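Local atomic coordinates of translocator protein bipD (Burkholderia pseudomallei, PDB entry 3NFT), a protein that is required for invasion of epithelial cells and survival within host cells, and probably regulates secretion of the effectors BipB and BipC and their insertion into the target membrane. Residues A[173-178]-A[234-239]; A[159-164]-A[178-183]; A[95-100]-A[132-137]. One frame throughout, in Å; residues are numbered along the deposited sequence.

Interaction 1: residues A[173-178]-A[234-239]; sequences MKIDGG and SLPPDG
D176 and D238 bring the two backbones closest, their CA atoms 3.9 Å apart, and G177 follows opposite P237. The segments run at 116° to each other from end to end, so they meet over a short crossing rather than along a shared edge. G177, with no side chain, lets P236 O come to 3.0 Å from G177 CA in a CA-H...O contact. A weak hydrogen bond from G177 N to P237 O adds to this crossing. D176 is the centre of an inverse gamma turn and the N-cap residue of helix 177-189, yet its carboxylate makes no capping bond. It turns instead to the other segment, where D176 OD2 accepts G239 N at 2.8 Å, met nearly along its C-O axis with an N-H...O angle of 152°. Here strand 172-175, the middle strand of a three-stranded antiparallel sheet, gives way to helix 177-189, while the loop with P236 and P237 leads into the edge strand 240-243. The D238 carboxylate approaches the first turn of that helix, with D238 OD2 2.8 Å from G178 N and hydrogen-bonded to K179 N. The OD2 atoms of D176 and D238 are 4.1 Å apart; the amides at the helix start would probably ease the repulsion. Beside these polar groups I175 sends its branches to different partners. CG1 stands anti to the backbone N (chi1 -179°), carrying I175 CD1 to 3.9 Å from L235 CD2, while I175 CG2 meets P236 CG at 3.5 Å; W250 of helix 244-295 packs against both I175 and L235.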
ATOM      1  N   MET A 173      55.954   0.727  30.624  1.00 17.24           N
ATOM      2  CA  MET A 173      54.658   1.387  30.681  1.00 16.66           C
ATOM      3  C   MET A 173      53.963   0.923  31.954  1.00 15.42           C
ATOM      4  O   MET A 173      54.079  -0.240  32.347  1.00 17.05           O
ATOM      5  CB  MET A 173      53.789   0.995  29.493  1.00 17.17           C
ATOM      6  CG  MET A 173      54.376   1.330  28.146  1.00 19.80           C
ATOM      7  SD  MET A 173      54.426   3.107  27.853  1.00 22.35           S
ATOM      8  CE  MET A 173      52.793   3.495  27.287  1.00 25.12           C
ATOM      9  N   LYS A 174      53.270   1.826  32.613  1.00 13.78           N
ATOM     10  CA  LYS A 174      52.433   1.490  33.748  1.00 13.62           C
ATOM     11  C   LYS A 174      50.992   1.597  33.316  1.00 12.25           C
ATOM     12  O   LYS A 174      50.572   2.595  32.704  1.00 12.97           O
ATOM     13  CB  LYS A 174      52.713   2.399  34.939  1.00 13.37           C
ATOM     14  CG  LYS A 174      51.841   2.156  36.152  1.00 17.34           C
ATOM     15  CD  LYS A 174      52.125   3.171  37.257  1.00 22.22           C
ATOM     16  CE  LYS A 174      51.201   3.008  38.452  1.00 26.39           C
ATOM     17  NZ  LYS A 174      51.606   3.902  39.593  1.00 28.02           N
ATOM     18  N   ILE A 175      50.200   0.580  33.653  1.00 11.97           N
ATOM     19  CA  ILE A 175      48.799   0.562  33.344  1.00 12.29           C
ATOM     20  C   ILE A 175      47.978   0.233  34.579  1.00 11.87           C
ATOM     21  O   ILE A 175      48.135  -0.841  35.197  1.00 12.52           O
ATOM     22  CB  ILE A 175      48.479  -0.392  32.135  1.00 13.75           C
ATOM     23  CG1 ILE A 175      47.000  -0.400  31.801  1.00 14.09           C
ATOM     24  CG2 ILE A 175      49.015  -1.776  32.352  1.00 15.31           C
ATOM     25  CD1 ILE A 175      46.713  -0.842  30.355  1.00 16.63           C
ATOM     26  N   ASP A 176      47.125   1.179  34.975  1.00 10.91           N
ATOM     27  CA  ASP A 176      46.235   0.960  36.099  1.00 11.27           C
ATOM     28  C   ASP A 176      44.979   0.312  35.567  1.00 10.79           C
ATOM     29  O   ASP A 176      43.940   0.941  35.373  1.00 11.03           O
ATOM     30  CB  ASP A 176      45.944   2.239  36.878  1.00 11.83           C
ATOM     31  CG  ASP A 176      46.996   2.559  37.917  1.00 14.06           C
ATOM     32  OD1 ASP A 176      47.066   3.756  38.299  1.00 17.13           O
ATOM     33  OD2 ASP A 176      47.731   1.638  38.400  1.00 15.06           O
ATOM     34  N   GLY A 177      45.095  -0.998  35.331  1.00 10.20           N
ATOM     35  CA  GLY A 177      44.066  -1.702  34.620  1.00 10.25           C
ATOM     36  C   GLY A 177      42.769  -1.928  35.359  1.00 10.14           C
ATOM     37  O   GLY A 177      41.718  -2.069  34.741  1.00 11.28           O
ATOM     38  N   GLY A 178      42.841  -2.015  36.690  1.00 11.20           N
ATOM     39  CA  GLY A 178      41.601  -2.097  37.477  1.00 11.99           C
ATOM     40  C   GLY A 178      40.710  -0.874  37.338  1.00 12.54           C
ATOM     41  O   GLY A 178      39.496  -0.991  37.189  1.00 13.06           O
ATOM     42  N   SER A 234      40.696  -8.077  28.853  1.00 14.26           N
ATOM     43  CA  SER A 234      42.085  -8.021  28.411  1.00 13.78           C
ATOM     44  C   SER A 234      43.015  -7.340  29.412  1.00 13.43           C
ATOM     45  O   SER A 234      44.232  -7.444  29.292  1.00 14.79           O
ATOM     46  CB  SER A 234      42.208  -7.308  27.053  1.00 13.45           C
ATOM     47  OG  SER A 234      42.012  -5.900  27.184  1.00 13.61           O
ATOM     48  N   LEU A 235      42.442  -6.583  30.343  1.00 13.40           N
ATOM     49  CA  LEU A 235      43.218  -5.664  31.170  1.00 12.59           C
ATOM     50  C   LEU A 235      43.885  -6.366  32.344  1.00 12.11           C
ATOM     51  O   LEU A 235      43.298  -7.280  32.958  1.00 13.64           O
ATOM     52  CB  LEU A 235      42.335  -4.564  31.702  1.00 13.08           C
ATOM     53  CG  LEU A 235      41.958  -3.544  30.629  1.00 13.89           C
ATOM     54  CD1 LEU A 235      40.658  -2.873  30.990  1.00 16.46           C
ATOM     55  CD2 LEU A 235      43.157  -2.553  30.419  1.00 16.24           C
ATOM     56  N   PRO A 236      45.102  -5.934  32.687  1.00 11.93           N
ATOM     57  CA  PRO A 236      45.767  -6.367  33.914  1.00 11.87           C
ATOM     58  C   PRO A 236      45.223  -5.558  35.080  1.00 12.06           C
ATOM     59  O   PRO A 236      44.407  -4.650  34.890  1.00 12.50           O
ATOM     60  CB  PRO A 236      47.221  -6.010  33.634  1.00 11.86           C
ATOM     61  CG  PRO A 236      47.088  -4.690  32.922  1.00 11.39           C
ATOM     62  CD  PRO A 236      45.875  -4.861  32.026  1.00 11.61           C
ATOM     63  N   PRO A 237      45.688  -5.855  36.295  1.00 12.29           N
ATOM     64  CA  PRO A 237      45.237  -5.106  37.479  1.00 11.59           C
ATOM     65  C   PRO A 237      45.935  -3.759  37.654  1.00 11.92           C
ATOM     66  O   PRO A 237      46.842  -3.455  36.877  1.00 12.80           O
ATOM     67  CB  PRO A 237      45.571  -6.062  38.636  1.00 12.22           C
ATOM     68  CG  PRO A 237      46.675  -6.778  38.126  1.00 14.12           C
ATOM     69  CD  PRO A 237      46.484  -7.026  36.668  1.00 13.24           C
ATOM     70  N   ASP A 238      45.485  -2.949  38.601  1.00 11.70           N
ATOM     71  CA  ASP A 238      46.215  -1.715  38.923  1.00 12.22           C
ATOM     72  C   ASP A 238      47.696  -1.960  39.228  1.00 12.77           C
ATOM     73  O   ASP A 238      48.106  -3.033  39.708  1.00 14.62           O
ATOM     74  CB  ASP A 238      45.561  -0.945  40.065  1.00 13.45           C
ATOM     75  CG  ASP A 238      44.259  -0.310  39.690  1.00 13.66           C
ATOM     76  OD1 ASP A 238      43.483   0.070  40.622  1.00 17.00           O
ATOM     77  OD2 ASP A 238      43.999  -0.143  38.476  1.00 13.29           O
ATOM     78  N   GLY A 239      48.519  -0.957  38.904  1.00 12.54           N
ATOM     79  CA  GLY A 239      49.918  -0.997  39.188  1.00 13.11           C
ATOM     80  C   GLY A 239      50.786  -1.841  38.285  1.00 13.12           C
ATOM     81  O   GLY A 239      51.978  -2.058  38.577  1.00 15.63           O
TER

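Interaction 2: residues A[159-164]-A[178-183]; sequences SKLQDY and GKIKAL
Y164 faces K179, I180 and L183 across this contact, and its side chain can be followed outward atom by atom. Y164 CB lies 3.8 Å from I180 CG1 and nearly as near I180 CD1. CG is already under K179 CB, because the ring is set flat against the start of the K179 side chain: K179 CB stands 3.7 Å from the centroid of the Y164 ring and 4° off the normal, a CH-pi contact centred on the face. Farther out, Y164 CE2 also meets K179 CG. At the CD1-CE1 edge of the ring Y164 CE1 meets L183 CD1 at 3.8 Å, and this methyl lies near the ring plane. CZ, the last ring carbon, still has K179 CB above it. The lysine thus contributes methylene groups to the tyrosine; its chain bends at chi2 (-61°) as it continues from CG.

Beside the ring, L161 CB touches I180 CG2 at 3.8 Å, and the L161 CD2 methyl also reaches I180 CG2. L183 CD1 bridges the tyrosine edge and the L161 backbone, 4.0 Å from L161 CA. No hydrogen bond crosses the interface, so apolar and CH-pi packing carries it.

The 3-10 segment 161-163 follows the long helix 121-160 of the predicted coiled coil. The chain then forms the hairpin of strands 165-168 and 172-175 and returns as helix 177-189, whose first turns pack back on residues 160-164, with L235 of the loop before strand 240-243 touching I180.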
ATOM      1  N   SER A 159      39.036   7.430  25.675  1.00  8.92           N
ATOM      2  CA  SER A 159      39.752   8.679  25.922  1.00  9.06           C
ATOM      3  C   SER A 159      40.114   8.764  27.422  1.00  9.03           C
ATOM      4  O   SER A 159      41.263   8.982  27.776  1.00  9.63           O
ATOM      5  CB  SER A 159      38.894   9.858  25.511  1.00  9.67           C
ATOM      6  OG  SER A 159      38.590   9.818  24.132  1.00 10.18           O
ATOM      7  N   LYS A 160      39.120   8.589  28.290  1.00  9.76           N
ATOM      8  CA  LYS A 160      39.313   8.657  29.733  1.00 10.28           C
ATOM      9  C   LYS A 160      40.349   7.670  30.239  1.00  9.47           C
ATOM     10  O   LYS A 160      41.147   7.994  31.124  1.00 10.05           O
ATOM     11  CB  LYS A 160      37.989   8.404  30.455  1.00 10.78           C
ATOM     12  CG  LYS A 160      37.012   9.523  30.379  1.00 15.95           C
ATOM     13  CD  LYS A 160      35.727   9.191  31.130  1.00 21.59           C
ATOM     14  CE  LYS A 160      34.998  10.430  31.578  1.00 26.69           C
ATOM     15  NZ  LYS A 160      34.610  11.315  30.447  1.00 29.24           N
ATOM     16  N   LEU A 161      40.379   6.472  29.652  1.00  9.00           N
ATOM     17  CA  LEU A 161      41.257   5.420  30.164  1.00  8.72           C
ATOM     18  C   LEU A 161      42.719   5.733  29.980  1.00  9.29           C
ATOM     19  O   LEU A 161      43.565   5.206  30.665  1.00 10.79           O
ATOM     20  CB  LEU A 161      40.908   4.051  29.579  1.00  8.95           C
ATOM     21  CG  LEU A 161      41.170   3.765  28.095  1.00 10.90           C
ATOM     22  CD1 LEU A 161      42.642   3.419  27.881  1.00 11.84           C
ATOM     23  CD2 LEU A 161      40.272   2.600  27.591  1.00 11.75           C
ATOM     24  N   GLN A 162      43.015   6.659  29.056  1.00  9.11           N
ATOM     25  CA  GLN A 162      44.395   7.043  28.773  1.00  8.51           C
ATOM     26  C   GLN A 162      45.052   7.725  29.978  1.00  8.67           C
ATOM     27  O   GLN A 162      46.279   7.769  30.063  1.00 10.96           O
ATOM     28  CB  GLN A 162      44.441   7.930  27.521  1.00  9.64           C
ATOM     29  CG  GLN A 162      43.971   7.177  26.312  1.00  9.88           C
ATOM     30  CD  GLN A 162      44.106   7.988  25.030  1.00 10.78           C
ATOM     31  OE1 GLN A 162      45.026   8.791  24.894  1.00 14.00           O
ATOM     32  NE2 GLN A 162      43.175   7.788  24.113  1.00 11.21           N
ATOM     33  N   ASP A 163      44.238   8.235  30.899  1.00  8.93           N
ATOM     34  CA  ASP A 163      44.785   8.838  32.110  1.00  9.59           C
ATOM     35  C   ASP A 163      45.465   7.789  32.977  1.00  9.52           C
ATOM     36  O   ASP A 163      46.231   8.123  33.894  1.00 11.70           O
ATOM     37  CB  ASP A 163      43.696   9.475  32.957  1.00 10.88           C
ATOM     38  CG  ASP A 163      43.182  10.792  32.420  1.00 13.79           C
ATOM     39  OD1 ASP A 163      42.198  11.304  32.984  1.00 19.14           O
ATOM     40  OD2 ASP A 163      43.762  11.342  31.482  1.00 17.16           O
ATOM     41  N   TYR A 164      45.142   6.524  32.720  1.00 10.27           N
ATOM     42  CA  TYR A 164      45.647   5.420  33.531  1.00  9.93           C
ATOM     43  C   TYR A 164      46.772   4.634  32.869  1.00 10.20           C
ATOM     44  O   TYR A 164      47.162   3.554  33.338  1.00 11.31           O
ATOM     45  CB  TYR A 164      44.473   4.524  33.932  1.00  9.85           C
ATOM     46  CG  TYR A 164      43.513   5.205  34.847  1.00 11.93           C
ATOM     47  CD1 TYR A 164      42.215   5.477  34.448  1.00 14.84           C
ATOM     48  CD2 TYR A 164      43.900   5.587  36.127  1.00 13.99           C
ATOM     49  CE1 TYR A 164      41.315   6.128  35.299  1.00 17.99           C
ATOM     50  CE2 TYR A 164      43.006   6.240  36.987  1.00 17.02           C
ATOM     51  CZ  TYR A 164      41.729   6.507  36.567  1.00 19.69           C
ATOM     52  OH  TYR A 164      40.836   7.132  37.424  1.00 23.10           O
ATOM     53  N   GLY A 178      42.841  -2.015  36.690  1.00 11.20           N
ATOM     54  CA  GLY A 178      41.601  -2.097  37.477  1.00 11.99           C
ATOM     55  C   GLY A 178      40.710  -0.874  37.338  1.00 12.54           C
ATOM     56  O   GLY A 178      39.496  -0.991  37.189  1.00 13.06           O
ATOM     57  N   LYS A 179      41.328   0.302  37.329  1.00 12.35           N
ATOM     58  CA  LYS A 179      40.593   1.534  37.150  1.00 13.03           C
ATOM     59  C   LYS A 179      39.944   1.522  35.764  1.00 12.44           C
ATOM     60  O   LYS A 179      38.798   1.957  35.593  1.00 12.73           O
ATOM     61  CB  LYS A 179      41.517   2.738  37.281  1.00 13.98           C
ATOM     62  CG  LYS A 179      42.143   2.895  38.666  1.00 17.55           C
ATOM     63  CD  LYS A 179      41.098   3.080  39.718  1.00 22.78           C
ATOM     64  CE  LYS A 179      41.728   3.253  41.077  1.00 27.74           C
ATOM     65  NZ  LYS A 179      42.929   4.120  40.990  1.00 31.71           N
ATOM     66  N   ILE A 180      40.692   1.007  34.782  1.00 10.60           N
ATOM     67  CA  ILE A 180      40.180   0.961  33.409  1.00 10.11           C
ATOM     68  C   ILE A 180      39.016  -0.027  33.294  1.00 10.48           C
ATOM     69  O   ILE A 180      38.017   0.259  32.651  1.00 12.04           O
ATOM     70  CB  ILE A 180      41.282   0.637  32.395  1.00 10.40           C
ATOM     71  CG1 ILE A 180      42.369   1.717  32.449  1.00 10.42           C
ATOM     72  CG2 ILE A 180      40.728   0.542  30.976  1.00  9.98           C
ATOM     73  CD1 ILE A 180      43.587   1.471  31.606  1.00 10.69           C
ATOM     74  N   LYS A 181      39.106  -1.164  33.996  1.00 10.90           N
ATOM     75  CA  LYS A 181      38.002  -2.123  33.987  1.00 10.62           C
ATOM     76  C   LYS A 181      36.729  -1.492  34.496  1.00 11.60           C
ATOM     77  O   LYS A 181      35.659  -1.724  33.942  1.00 11.98           O
ATOM     78  CB  LYS A 181      38.346  -3.321  34.861  1.00 10.87           C
ATOM     79  CG  LYS A 181      39.396  -4.225  34.318  1.00 10.70           C
ATOM     80  CD  LYS A 181      39.817  -5.268  35.365  1.00 13.45           C
ATOM     81  CE  LYS A 181      41.142  -5.910  35.056  1.00 15.09           C
ATOM     82  NZ  LYS A 181      41.480  -6.965  36.075  1.00 17.70           N
ATOM     83  N   ALA A 182      36.844  -0.682  35.550  1.00 12.75           N
ATOM     84  CA  ALA A 182      35.691  -0.026  36.135  1.00 13.14           C
ATOM     85  C   ALA A 182      35.050   0.970  35.149  1.00 12.72           C
ATOM     86  O   ALA A 182      33.811   1.083  35.065  1.00 14.20           O
ATOM     87  CB  ALA A 182      36.067   0.675  37.483  1.00 14.28           C
ATOM     88  N   LEU A 183      35.891   1.717  34.436  1.00 11.91           N
ATOM     89  CA  LEU A 183      35.387   2.636  33.411  1.00 11.78           C
ATOM     90  C   LEU A 183      34.614   1.884  32.326  1.00 11.10           C
ATOM     91  O   LEU A 183      33.527   2.293  31.926  1.00 11.90           O
ATOM     92  CB  LEU A 183      36.543   3.449  32.797  1.00 12.44           C
ATOM     93  CG  LEU A 183      37.204   4.500  33.660  1.00 14.46           C
ATOM     94  CD1 LEU A 183      38.473   5.032  32.962  1.00 16.92           C
ATOM     95  CD2 LEU A 183      36.247   5.651  33.913  1.00 18.04           C
TER

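Interaction 3: residues A[95-100]-A[132-137]; sequences LLERLE and QGKSDI
L96 and I137 meet methyl to methyl between two antiparallel helices of the elongated helical bundle, part of helix 76-103 and part of helix 121-160, the latter in a predicted coiled coil. The axes of the short segments lie 10.8 Å apart at 173°, close to exactly antiparallel. Such spacing leaves the backbones well separated, and the nearest CA pair, L96 and K134, is 7.4 Å apart, so side chains have to span the gap.

L96 does so with one branch. Its CG is anti to the carbonyl carbon (chi1 -70°) and the chain then runs straight on (chi2 -177°), pushing CD1 across the interface. L96 CD1 ends 3.6 Å from I137 CD1, the two side chains reaching toward each other tip to tip. The same methyl, L96 CD1, also lies over the helix surface at G133, 3.7 Å from K134 N. Having no side chain, G133 leaves room for it. F279 of helix 244-295 packs on both L96 and I137, adding a third helix to this apolar patch.

K134 works along the outer side of the patch. Its chain is extended beyond CG; K134 CG brushes L96 CD1, and K134 CE passes E97 CG at 4.2 Å, the two side chains crossing at about a right angle. E100 reaches out from the next turn of helix 76-103, its extended chain carrying OE1 to the lysine. The charges meet in a salt bridge, K134 NZ donating to E100 OE1 at 2.9 Å through the syn lone pair, the side on which E100 OE2 lies.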
ATOM      1  N   LEU A  95       7.951  15.962   5.157  1.00 15.78           N
ATOM      2  CA  LEU A  95       7.714  15.858   3.720  1.00 15.21           C
ATOM      3  C   LEU A  95       6.644  14.791   3.429  1.00 15.20           C
ATOM      4  O   LEU A  95       5.770  14.975   2.604  1.00 16.41           O
ATOM      5  CB  LEU A  95       9.018  15.570   2.973  1.00 15.37           C
ATOM      6  CG  LEU A  95       8.950  15.380   1.449  1.00 15.56           C
ATOM      7  CD1 LEU A  95       8.156  16.491   0.759  1.00 17.92           C
ATOM      8  CD2 LEU A  95      10.355  15.279   0.843  1.00 16.03           C
ATOM      9  N   LEU A  96       6.732  13.652   4.092  1.00 15.59           N
ATOM     10  CA  LEU A  96       5.682  12.633   3.933  1.00 15.57           C
ATOM     11  C   LEU A  96       4.303  13.157   4.332  1.00 17.16           C
ATOM     12  O   LEU A  96       3.315  12.892   3.660  1.00 17.27           O
ATOM     13  CB  LEU A  96       6.031  11.358   4.717  1.00 15.87           C
ATOM     14  CG  LEU A  96       7.195  10.527   4.177  1.00 14.90           C
ATOM     15  CD1 LEU A  96       7.406   9.249   5.002  1.00 16.94           C
ATOM     16  CD2 LEU A  96       7.031  10.155   2.730  1.00 16.92           C
ATOM     17  N   GLU A  97       4.245  13.907   5.418  1.00 19.04           N
ATOM     18  CA  GLU A  97       2.972  14.487   5.875  1.00 21.19           C
ATOM     19  C   GLU A  97       2.384  15.422   4.813  1.00 21.42           C
ATOM     20  O   GLU A  97       1.169  15.417   4.574  1.00 21.61           O
ATOM     21  CB  GLU A  97       3.162  15.200   7.219  1.00 22.29           C
ATOM     22  CG  GLU A  97       3.341  14.214   8.368  1.00 26.77           C
ATOM     23  CD  GLU A  97       3.676  14.868   9.708  1.00 32.39           C
ATOM     24  OE1 GLU A  97       3.840  16.108   9.768  1.00 36.60           O
ATOM     25  OE2 GLU A  97       3.766  14.131  10.714  1.00 36.78           O
ATOM     26  N   ARG A  98       3.241  16.211   4.159  1.00 21.75           N
ATOM     27  CA  ARG A  98       2.776  17.104   3.083  1.00 22.54           C
ATOM     28  C   ARG A  98       2.264  16.326   1.887  1.00 22.12           C
ATOM     29  O   ARG A  98       1.249  16.689   1.305  1.00 22.06           O
ATOM     30  CB  ARG A  98       3.879  18.075   2.649  1.00 23.48           C
ATOM     31  CG  ARG A  98       4.303  18.987   3.776  1.00 27.16           C
ATOM     32  CD  ARG A  98       5.030  20.240   3.311  1.00 31.11           C
ATOM     33  NE  ARG A  98       6.306  19.988   2.650  1.00 33.11           N
ATOM     34  CZ  ARG A  98       7.468  19.741   3.272  1.00 35.09           C
ATOM     35  NH1 ARG A  98       7.556  19.667   4.600  1.00 36.59           N
ATOM     36  NH2 ARG A  98       8.559  19.551   2.554  1.00 34.85           N
ATOM     37  N   LEU A  99       2.969  15.255   1.526  1.00 21.69           N
ATOM     38  CA  LEU A  99       2.543  14.385   0.420  1.00 21.18           C
ATOM     39  C   LEU A  99       1.214  13.705   0.725  1.00 22.71           C
ATOM     40  O   LEU A  99       0.338  13.609  -0.143  1.00 23.25           O
ATOM     41  CB  LEU A  99       3.633  13.361   0.094  1.00 20.33           C
ATOM     42  CG  LEU A  99       4.914  13.954  -0.511  1.00 19.54           C
ATOM     43  CD1 LEU A  99       6.089  12.972  -0.436  1.00 20.00           C
ATOM     44  CD2 LEU A  99       4.678  14.375  -1.976  1.00 21.50           C
ATOM     45  N   GLU A 100       1.050  13.260   1.967  1.00 23.88           N
ATOM     46  CA  GLU A 100      -0.180  12.617   2.405  1.00 26.66           C
ATOM     47  C   GLU A 100      -1.348  13.601   2.298  1.00 28.07           C
ATOM     48  O   GLU A 100      -2.444  13.254   1.832  1.00 28.70           O
ATOM     49  CB  GLU A 100      -0.020  12.113   3.834  1.00 27.27           C
ATOM     50  CG  GLU A 100      -1.275  11.481   4.407  1.00 31.58           C
ATOM     51  CD  GLU A 100      -1.050  10.864   5.776  1.00 35.62           C
ATOM     52  OE1 GLU A 100       0.102  10.855   6.277  1.00 37.06           O
ATOM     53  OE2 GLU A 100      -2.054  10.410   6.362  1.00 39.53           O
ATOM     54  N   GLN A 132       4.037   3.188   6.370  1.00 20.94           N
ATOM     55  CA  GLN A 132       5.214   2.313   6.493  1.00 21.45           C
ATOM     56  C   GLN A 132       6.504   3.146   6.419  1.00 19.48           C
ATOM     57  O   GLN A 132       7.446   2.927   7.186  1.00 19.45           O
ATOM     58  CB  GLN A 132       5.224   1.250   5.395  1.00 22.00           C
ATOM     59  CG  GLN A 132       6.487   0.368   5.346  1.00 25.88           C
ATOM     60  CD  GLN A 132       6.643  -0.519   6.579  1.00 28.53           C
ATOM     61  OE1 GLN A 132       5.654  -0.946   7.170  1.00 30.65           O
ATOM     62  NE2 GLN A 132       7.890  -0.783   6.978  1.00 31.08           N
ATOM     63  N   GLY A 133       6.514   4.127   5.515  1.00 17.89           N
ATOM     64  CA  GLY A 133       7.654   5.051   5.391  1.00 16.92           C
ATOM     65  C   GLY A 133       7.945   5.787   6.679  1.00 16.64           C
ATOM     66  O   GLY A 133       9.093   5.857   7.114  1.00 16.31           O
ATOM     67  N   LYS A 134       6.898   6.328   7.295  1.00 17.24           N
ATOM     68  CA  LYS A 134       7.012   7.000   8.585  1.00 18.13           C
ATOM     69  C   LYS A 134       7.583   6.073   9.670  1.00 18.79           C
ATOM     70  O   LYS A 134       8.448   6.482  10.444  1.00 18.09           O
ATOM     71  CB  LYS A 134       5.657   7.546   9.033  1.00 19.03           C
ATOM     72  CG  LYS A 134       5.115   8.715   8.232  1.00 21.34           C
ATOM     73  CD  LYS A 134       3.763   9.109   8.835  1.00 25.21           C
ATOM     74  CE  LYS A 134       2.973  10.059   7.979  1.00 27.30           C
ATOM     75  NZ  LYS A 134       1.659  10.346   8.632  1.00 28.05           N
ATOM     76  N   SER A 135       7.096   4.833   9.724  1.00 19.55           N
ATOM     77  CA  SER A 135       7.614   3.833  10.673  1.00 21.15           C
ATOM     78  C   SER A 135       9.104   3.573  10.474  1.00 20.62           C
ATOM     79  O   SER A 135       9.882   3.572  11.434  1.00 20.24           O
ATOM     80  CB  SER A 135       6.831   2.504  10.556  1.00 21.78           C
ATOM     81  OG  SER A 135       7.352   1.512  11.445  1.00 24.26           O
ATOM     82  N   ASP A 136       9.518   3.379   9.232  1.00 19.83           N
ATOM     83  CA  ASP A 136      10.928   3.102   8.938  1.00 19.47           C
ATOM     84  C   ASP A 136      11.818   4.287   9.289  1.00 17.56           C
ATOM     85  O   ASP A 136      12.910   4.107   9.827  1.00 17.40           O
ATOM     86  CB  ASP A 136      11.126   2.714   7.477  1.00 20.44           C
ATOM     87  CG  ASP A 136      10.661   1.308   7.172  1.00 23.68           C
ATOM     88  OD1 ASP A 136      10.544   0.488   8.103  1.00 26.83           O
ATOM     89  OD2 ASP A 136      10.401   1.022   5.995  1.00 25.92           O
ATOM     90  N   ILE A 137      11.357   5.501   8.991  1.00 16.31           N
ATOM     91  CA  ILE A 137      12.102   6.686   9.405  1.00 15.52           C
ATOM     92  C   ILE A 137      12.352   6.734  10.884  1.00 15.24           C
ATOM     93  O   ILE A 137      13.471   6.987  11.339  1.00 15.70           O
ATOM     94  CB  ILE A 137      11.349   8.005   9.040  1.00 16.29           C
ATOM     95  CG1 ILE A 137      11.387   8.225   7.541  1.00 17.25           C
ATOM     96  CG2 ILE A 137      11.919   9.213   9.830  1.00 17.30           C
ATOM     97  CD1 ILE A 137      10.276   9.209   7.095  1.00 19.72           C
TER

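In the fold
Interactions 1 and 2 form one cluster, their centres about 9 Å apart. They share G178 and both use helix 177-189; their segments alternate along the chain. A probable hydrogen bond from D176 N to Y164 O, 2.9 Å long, ties them directly, and the pairs D238 with K179 and L235 with I180 join them further. Interaction 3 lies on the opposite side of the chain's centre, about 51 Å from interaction 1 and about 44 Å from interaction 2 between centres. Helix 121-160 nevertheless connects it to interaction 2, whose nearest atoms are about 28 Å away. Interactions 1 and 2 thus sit beside the sheet of strands 165-168, 172-175 and 240-243, and interaction 3 far along the helical bundle.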